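PDB 5XEI: chromosome partition protein Smc from Pyrococcus yayanosii, which is probably required for chromosome condensation and partitioning, and is represented here by its ATPase head domain with part of the coiled coil and its joint. Local coordinates for residues T29-A34 with Q475-T480; Y79-I84 with V101-V106; R91-D96 with L127-A132. All coordinates share one frame; numbering follows the deposited sequence.

Contact 1: T29-A34 with Q475-T480; sequences TAIVGA and QFIVIT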
# COMPACT_ATOMS: atom_id res chain seq x y z
N THR A 29 13.94 37.43 -6.26
CA THR A 29 13.17 38.65 -6.02
C THR A 29 13.27 39.00 -4.55
O THR A 29 13.25 38.11 -3.69
CB THR A 29 11.69 38.49 -6.41
OG1 THR A 29 11.58 38.14 -7.79
CG2 THR A 29 10.91 39.79 -6.17
N ALA A 30 13.35 40.30 -4.25
CA ALA A 30 13.47 40.78 -2.88
C ALA A 30 12.33 41.75 -2.55
O ALA A 30 12.22 42.83 -3.15
CB ALA A 30 14.82 41.45 -2.66
N ILE A 31 11.49 41.36 -1.59
CA ILE A 31 10.49 42.25 -1.01
C ILE A 31 11.16 43.07 0.09
O ILE A 31 11.68 42.51 1.07
CB ILE A 31 9.30 41.47 -0.44
CG1 ILE A 31 8.84 40.34 -1.39
CG2 ILE A 31 8.19 42.43 -0.11
CD1 ILE A 31 8.38 40.80 -2.72
N VAL A 32 11.14 44.41 -0.05
CA VAL A 32 11.73 45.30 0.95
C VAL A 32 10.74 46.39 1.33
O VAL A 32 9.85 46.76 0.56
CB VAL A 32 13.06 45.93 0.48
CG1 VAL A 32 14.07 44.85 0.19
CG2 VAL A 32 12.84 46.83 -0.72
N GLY A 33 10.93 46.91 2.54
CA GLY A 33 10.07 47.89 3.15
C GLY A 33 10.31 47.93 4.64
O GLY A 33 10.92 47.03 5.22
N ALA A 34 9.83 49.00 5.27
CA ALA A 34 10.13 49.22 6.68
C ALA A 34 9.29 48.32 7.57
O ALA A 34 8.33 47.67 7.12
CB ALA A 34 9.88 50.68 7.07
N GLN A 475 13.66 29.39 -7.56
CA GLN A 475 13.13 30.74 -7.37
C GLN A 475 13.25 31.12 -5.91
O GLN A 475 12.86 30.33 -5.03
CB GLN A 475 11.68 30.83 -7.82
CG GLN A 475 11.06 32.23 -7.75
CD GLN A 475 9.71 32.28 -8.47
OE1 GLN A 475 8.83 31.45 -8.21
NE2 GLN A 475 9.56 33.23 -9.40
N PHE A 476 13.78 32.31 -5.64
CA PHE A 476 13.91 32.84 -4.29
C PHE A 476 13.14 34.14 -4.13
O PHE A 476 13.32 35.08 -4.91
CB PHE A 476 15.38 33.03 -3.92
CG PHE A 476 16.09 31.74 -3.64
CD1 PHE A 476 16.03 31.17 -2.38
CD2 PHE A 476 16.80 31.10 -4.66
CE1 PHE A 476 16.68 29.98 -2.14
CE2 PHE A 476 17.45 29.91 -4.42
CZ PHE A 476 17.40 29.35 -3.16
N ILE A 477 12.30 34.19 -3.10
CA ILE A 477 11.49 35.34 -2.74
C ILE A 477 11.88 35.70 -1.32
O ILE A 477 11.50 34.98 -0.38
CB ILE A 477 9.99 35.02 -2.83
CG1 ILE A 477 9.61 34.66 -4.25
CG2 ILE A 477 9.14 36.17 -2.38
CD1 ILE A 477 8.12 34.47 -4.41
N VAL A 478 12.65 36.78 -1.14
CA VAL A 478 13.20 37.13 0.18
C VAL A 478 12.61 38.46 0.66
O VAL A 478 12.77 39.49 -0.00
CB VAL A 478 14.73 37.21 0.17
CG1 VAL A 478 15.22 37.60 1.56
CG2 VAL A 478 15.34 35.88 -0.25
N ILE A 479 11.96 38.42 1.82
CA ILE A 479 11.36 39.61 2.43
C ILE A 479 12.34 40.14 3.46
O ILE A 479 12.53 39.54 4.53
CB ILE A 479 10.01 39.29 3.08
CG1 ILE A 479 9.08 38.55 2.12
CG2 ILE A 479 9.32 40.56 3.56
CD1 ILE A 479 7.82 38.10 2.81
N THR A 480 12.93 41.29 3.17
CA THR A 480 14.08 41.75 3.93
C THR A 480 14.07 43.27 3.97
O THR A 480 13.26 43.93 3.33
CB THR A 480 15.39 41.22 3.33
OG1 THR A 480 16.49 41.62 4.16
CG2 THR A 480 15.62 41.79 1.95
O HOH W 1 11.72 35.41 -6.75

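Contact 2: Y79-I84 with V101-V106; sequences YAEVAI and VIKRRV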
# COMPACT_ATOMS: atom_id res chain seq x y z
N TYR A 79 -14.45 40.31 1.32
CA TYR A 79 -13.76 39.02 1.42
C TYR A 79 -12.28 39.24 1.12
O TYR A 79 -11.86 40.31 0.68
CB TYR A 79 -14.34 37.99 0.47
CG TYR A 79 -14.42 38.45 -0.96
CD1 TYR A 79 -13.37 38.24 -1.84
CD2 TYR A 79 -15.54 39.13 -1.44
CE1 TYR A 79 -13.44 38.66 -3.16
CE2 TYR A 79 -15.61 39.57 -2.75
CZ TYR A 79 -14.56 39.33 -3.60
OH TYR A 79 -14.64 39.76 -4.91
N ALA A 80 -11.49 38.22 1.41
CA ALA A 80 -10.07 38.22 1.10
C ALA A 80 -9.82 37.22 -0.02
O ALA A 80 -10.40 36.13 -0.03
CB ALA A 80 -9.23 37.86 2.33
N GLU A 81 -8.97 37.60 -0.97
CA GLU A 81 -8.78 36.79 -2.16
C GLU A 81 -7.32 36.82 -2.61
O GLU A 81 -6.72 37.89 -2.73
CB GLU A 81 -9.70 37.28 -3.28
CG GLU A 81 -9.56 36.48 -4.56
CD GLU A 81 -10.49 36.99 -5.65
OE1 GLU A 81 -10.30 38.16 -6.10
OE2 GLU A 81 -11.41 36.21 -6.03
N VAL A 82 -6.76 35.65 -2.86
CA VAL A 82 -5.40 35.52 -3.34
C VAL A 82 -5.41 34.60 -4.55
O VAL A 82 -6.05 33.54 -4.52
CB VAL A 82 -4.44 34.98 -2.27
CG1 VAL A 82 -3.06 34.92 -2.83
CG2 VAL A 82 -4.48 35.83 -1.03
N ALA A 83 -4.72 35.00 -5.61
CA ALA A 83 -4.56 34.15 -6.77
C ALA A 83 -3.07 33.97 -7.00
O ALA A 83 -2.30 34.94 -6.91
CB ALA A 83 -5.24 34.76 -8.01
N ILE A 84 -2.66 32.75 -7.28
CA ILE A 84 -1.25 32.49 -7.52
C ILE A 84 -1.09 31.83 -8.88
O ILE A 84 -1.86 30.93 -9.24
CB ILE A 84 -0.63 31.64 -6.39
CG1 ILE A 84 0.87 31.48 -6.60
CG2 ILE A 84 -1.28 30.29 -6.32
CD1 ILE A 84 1.52 30.92 -5.38
N VAL A 101 -3.17 28.02 -12.33
CA VAL A 101 -3.60 29.18 -11.56
C VAL A 101 -4.51 28.71 -10.45
O VAL A 101 -5.53 28.06 -10.71
CB VAL A 101 -4.33 30.21 -12.43
CG1 VAL A 101 -4.62 31.45 -11.60
CG2 VAL A 101 -3.50 30.52 -13.67
N ILE A 102 -4.16 29.07 -9.21
CA ILE A 102 -4.91 28.70 -8.02
C ILE A 102 -5.39 29.98 -7.36
O ILE A 102 -4.57 30.87 -7.05
CB ILE A 102 -4.07 27.85 -7.06
CG1 ILE A 102 -3.57 26.60 -7.78
CG2 ILE A 102 -4.89 27.48 -5.85
CD1 ILE A 102 -2.54 25.80 -7.01
N LYS A 103 -6.69 30.10 -7.16
CA LYS A 103 -7.28 31.22 -6.46
C LYS A 103 -8.04 30.69 -5.25
O LYS A 103 -8.73 29.67 -5.34
CB LYS A 103 -8.21 32.03 -7.37
CG LYS A 103 -8.98 33.13 -6.62
CD LYS A 103 -10.00 33.89 -7.49
CE LYS A 103 -9.34 34.95 -8.35
NZ LYS A 103 -10.31 35.59 -9.29
N ARG A 104 -7.88 31.36 -4.11
CA ARG A 104 -8.60 31.03 -2.89
C ARG A 104 -9.24 32.29 -2.33
O ARG A 104 -8.66 33.39 -2.41
CB ARG A 104 -7.69 30.42 -1.84
CG ARG A 104 -8.38 30.17 -0.52
CD ARG A 104 -7.41 29.64 0.50
NE ARG A 104 -8.07 29.31 1.76
CZ ARG A 104 -7.43 29.03 2.89
NH1 ARG A 104 -6.11 29.05 2.95
NH2 ARG A 104 -8.13 28.73 3.98
N ARG A 105 -10.43 32.14 -1.76
CA ARG A 105 -11.17 33.27 -1.25
C ARG A 105 -11.85 32.89 0.04
O ARG A 105 -12.43 31.81 0.15
CB ARG A 105 -12.20 33.74 -2.27
CG ARG A 105 -13.13 34.81 -1.77
CD ARG A 105 -14.22 35.05 -2.78
NE ARG A 105 -13.67 35.61 -4.01
CZ ARG A 105 -14.40 35.85 -5.09
NH1 ARG A 105 -13.83 36.38 -6.16
NH2 ARG A 105 -15.70 35.56 -5.09
N VAL A 106 -11.78 33.77 1.03
CA VAL A 106 -12.35 33.51 2.34
C VAL A 106 -13.34 34.62 2.66
O VAL A 106 -13.06 35.80 2.44
CB VAL A 106 -11.25 33.41 3.41
CG1 VAL A 106 -10.33 34.62 3.34
CG2 VAL A 106 -11.84 33.24 4.80

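Contact 3: R91-D96 with L127-A132; sequences RGFPID and LDLLSA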
# COMPACT_ATOMS: atom_id res chain seq x y z
N ARG A 91 5.72 20.89 -16.67
CA ARG A 91 4.73 19.89 -16.27
C ARG A 91 5.01 19.26 -14.90
O ARG A 91 4.64 18.11 -14.66
CB ARG A 91 4.61 18.79 -17.33
CG ARG A 91 3.88 19.21 -18.59
CD ARG A 91 2.53 19.77 -18.25
NE ARG A 91 1.72 19.96 -19.45
CZ ARG A 91 1.85 20.99 -20.28
NH1 ARG A 91 1.05 21.11 -21.34
NH2 ARG A 91 2.79 21.90 -20.06
N GLY A 92 5.66 19.99 -13.99
CA GLY A 92 5.70 19.53 -12.61
C GLY A 92 4.32 19.30 -12.03
O GLY A 92 4.12 18.41 -11.19
N PHE A 93 3.35 20.10 -12.45
CA PHE A 93 1.97 19.85 -12.11
C PHE A 93 1.39 18.83 -13.08
O PHE A 93 1.49 19.01 -14.30
CB PHE A 93 1.16 21.13 -12.18
CG PHE A 93 1.39 22.07 -11.05
CD1 PHE A 93 0.82 21.83 -9.81
CD2 PHE A 93 2.14 23.22 -11.23
CE1 PHE A 93 1.02 22.71 -8.75
CE2 PHE A 93 2.35 24.11 -10.18
CZ PHE A 93 1.78 23.85 -8.94
N PRO A 94 0.77 17.74 -12.58
CA PRO A 94 0.03 16.83 -13.47
C PRO A 94 -1.20 17.49 -14.07
O PRO A 94 -2.33 17.09 -13.77
CB PRO A 94 -0.35 15.67 -12.54
CG PRO A 94 -0.28 16.23 -11.17
CD PRO A 94 0.87 17.20 -11.21
N ILE A 95 -0.98 18.50 -14.91
CA ILE A 95 -2.04 19.20 -15.63
C ILE A 95 -1.47 19.53 -17.00
O ILE A 95 -0.33 19.98 -17.11
CB ILE A 95 -2.47 20.50 -14.92
CG1 ILE A 95 -3.20 20.20 -13.62
CG2 ILE A 95 -3.35 21.34 -15.84
CD1 ILE A 95 -4.69 20.06 -13.81
N ASP A 96 -2.27 19.32 -18.05
CA ASP A 96 -1.78 19.57 -19.40
C ASP A 96 -1.90 21.06 -19.76
O ASP A 96 -2.48 21.46 -20.77
CB ASP A 96 -2.50 18.69 -20.41
CG ASP A 96 -1.61 18.34 -21.57
OD1 ASP A 96 -1.95 18.72 -22.71
OD2 ASP A 96 -0.55 17.72 -21.31
N LEU A 127 -4.72 20.42 -2.62
CA LEU A 127 -3.63 19.92 -1.79
C LEU A 127 -2.91 18.77 -2.48
O LEU A 127 -1.67 18.74 -2.55
CB LEU A 127 -4.16 19.49 -0.43
CG LEU A 127 -4.68 20.57 0.51
CD1 LEU A 127 -5.32 19.94 1.71
CD2 LEU A 127 -3.58 21.55 0.96
N ASP A 128 -3.67 17.80 -3.01
CA ASP A 128 -3.06 16.60 -3.56
C ASP A 128 -2.23 16.93 -4.80
O ASP A 128 -1.19 16.31 -5.03
CB ASP A 128 -4.15 15.55 -3.86
CG ASP A 128 -4.96 15.84 -5.13
OD1 ASP A 128 -5.97 15.14 -5.35
OD2 ASP A 128 -4.60 16.73 -5.93
N LEU A 129 -2.67 17.93 -5.58
CA LEU A 129 -1.91 18.37 -6.74
C LEU A 129 -0.68 19.19 -6.34
O LEU A 129 0.41 19.03 -6.91
CB LEU A 129 -2.85 19.16 -7.68
CG LEU A 129 -2.28 20.09 -8.75
CD1 LEU A 129 -1.57 19.26 -9.75
CD2 LEU A 129 -3.34 20.88 -9.49
N LEU A 130 -0.81 20.06 -5.33
CA LEU A 130 0.39 20.72 -4.83
C LEU A 130 1.40 19.72 -4.32
O LEU A 130 2.61 19.96 -4.43
CB LEU A 130 0.03 21.74 -3.76
CG LEU A 130 -0.81 22.87 -4.35
CD1 LEU A 130 -1.34 23.85 -3.31
CD2 LEU A 130 -0.01 23.59 -5.40
N SER A 131 0.94 18.57 -3.79
CA SER A 131 1.87 17.52 -3.37
C SER A 131 2.51 16.85 -4.56
O SER A 131 3.73 16.64 -4.58
CB SER A 131 1.18 16.48 -2.51
OG SER A 131 1.41 16.72 -1.13
N ALA A 132 1.70 16.47 -5.55
CA ALA A 132 2.24 15.87 -6.77
C ALA A 132 3.33 16.75 -7.39
O ALA A 132 4.30 16.23 -7.94
CB ALA A 132 1.12 15.62 -7.77

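Contact 1: T29-A34 with Q475-T480
Ile31 lies alongside Ile479, both side chains pointing the same way, and its CB meets CG1 of Ile479 at 3.9 Å. In each isoleucine CG1 is anti to the carbonyl carbon (chi1 -44° in Ile31), so the two CG1 atoms leave in the same direction, but the ends then diverge because chi2 differs. CG1 of Ile31 also comes to 4.3 Å from CG2 of Ile477. Beta-branched residues suit these places, because they favour the extended backbone and cover the face of the sheet above the paired backbones. On the reverse face Val32 lies beside Thr480, CG1 to CG2 3.9 Å apart: the threonine offers its methyl to the valine, while its OG1 is hydrogen-bonded to Asp452 and to the backbone N of Arg482.

The strands run parallel, and their hydrogen bonds alternate in direction. Thr29 N gives to Phe476 O at 2.8 Å, and Thr29 O takes the N-H of Val478 at 2.9 Å. Ile31 N reaches Val478 O at 2.8 Å by a bent bond, its donor tilted from the carbonyl plane, whereas Thr480 N approaches Ile31 O almost head-on at 2.7 Å. The N-H and C=O of Thr29 and Ile31 are thus both satisfied; those of Ala30 and Val32 serve strand 491-498. Thr29 turns OG1 back to the N-H of Ser25.

Strand 29-32 leads into the P-loop, to which Ala34 belongs and which is predicted to bind ATP. Strand 475-480 separates it from strand 445-449, the Walker B strand, the order expected of an ABC-type ATPase core. Strand 491-498 flanks 29-32 on its other edge, and helix 483-488 covers the face of Val32, Val478 and Thr480 with Met485 and Met486.

Contact 2: Y79-I84 with V101-V106
The Tyr79 ring carries the Arg105 side chain over one face: CD of Arg105 makes a CH-pi contact 3.9 Å from the ring centroid, and the guanidinium, turned 36° from the ring plane, lays one of its own faces against CZ. At the guanidinium edge, near its plane, stands OE2 of Glu81. Glu81 and Arg105 lie on a beta hairpin, strands 80-87 and 99-106, in the antiparallel sheet of the head domain; Tyr79 immediately precedes its first strand.

Arg105 keeps CG anti to its nitrogen but bends at chi3 (-66°), which swings the guanidinium toward the extended Glu81 on the neighbouring strand. That carboxylate is salt-bridged to Arg105 and, with OE2 3.5 Å from NZ, to Lys103; two cations would probably keep it ionised. With Tyr79 replaced by an alanine, the ring face under CD and the guanidinium is gone, and Arg105 is likely to turn more easily away from Glu81. Arg105 NH2 also donates a hydrogen bond to Tyr107 OH.

Three hydrogen-bonded pairs join the backbones: Ala80 with Val106, Val82 with Arg104, Ile84 with Ile102. On their face Arg104 reaches the carbonyls of Phe48 and Gly52, and Val82, Ile84 and Val106 pack against Phe48 and Val49 of helix 41-49. Small Ala80 touches CG1 of Val106 with its CB at 3.6 Å.

Contact 3: R91-D96 with L127-A132
Phe93 sets its ring carbon CG anti to the carbonyl carbon (chi1 -75°), and Leu129 extends CG anti to its nitrogen before turning at chi2 (66°); the two side chains then cross at about a right angle, with CD1 of the leucine 3.5 Å from CD1 of the ring. The methyl meets the ring at its edge, near the ring plane. Further along the same rim, CD2 of Leu130 comes to 3.6 Å from CE1 of Phe93, this time with the two side chains lying alongside each other. A phenylalanine suits the place because its rim is broad enough to meet two successive leucines, while Phe86 packs against the ring as well, at a steep angle between the planes, and Pro2, Val100 and Ile135 add further apolar contacts.

Pro94 is the centre of an inverse gamma turn, closed by the N-H of Ile95 on the carbonyl oxygen of Phe93 at 2.6 Å. The turn belongs to the loop that links strands 80-87 and 99-106 of the head domain, and it rests on the last turn of helix 123-132. Proline fits here: its fixed phi matches the turn, and its compact ring fits against Leu129 and Ala132. The Pro94 and Leu129 side chains run past each other in opposite directions, Pro94 CD 3.5 Å from Leu129 CD1, and Pro94 CG touches CB of Ala132 at 3.7 Å, where the short alanine lets the loop come close to the helix. Leu129 therefore uses one branch, CD1, for both the phenylalanine and the proline. Its other branch, CD2, faces CG1 of Ile95 at 4.2 Å.

Contacts 1 and 2 are buried strand pairs, but in different sheets: contact 1 is parallel, in the mixed sheet that carries the P-loop, whereas contact 2 is antiparallel. Contact 3 has no strand pairing; it is apolar, only partly buried, and has exposed Pro94 and Ala132 at its margin. Only contact 2 has salt bridges between its segments, among Glu81, Lys103 and Arg105 on the hairpin face away from helix 41-49, with Arg104 on the other. Contacts 2 and 3 share that hairpin, one its strands and the other its connecting loop, and they touch where Ile102 CD1 meets Leu130 CD2 at 3.7 Å. Contact 1 stays separate, its nearest atoms about 8 Å from contact 2.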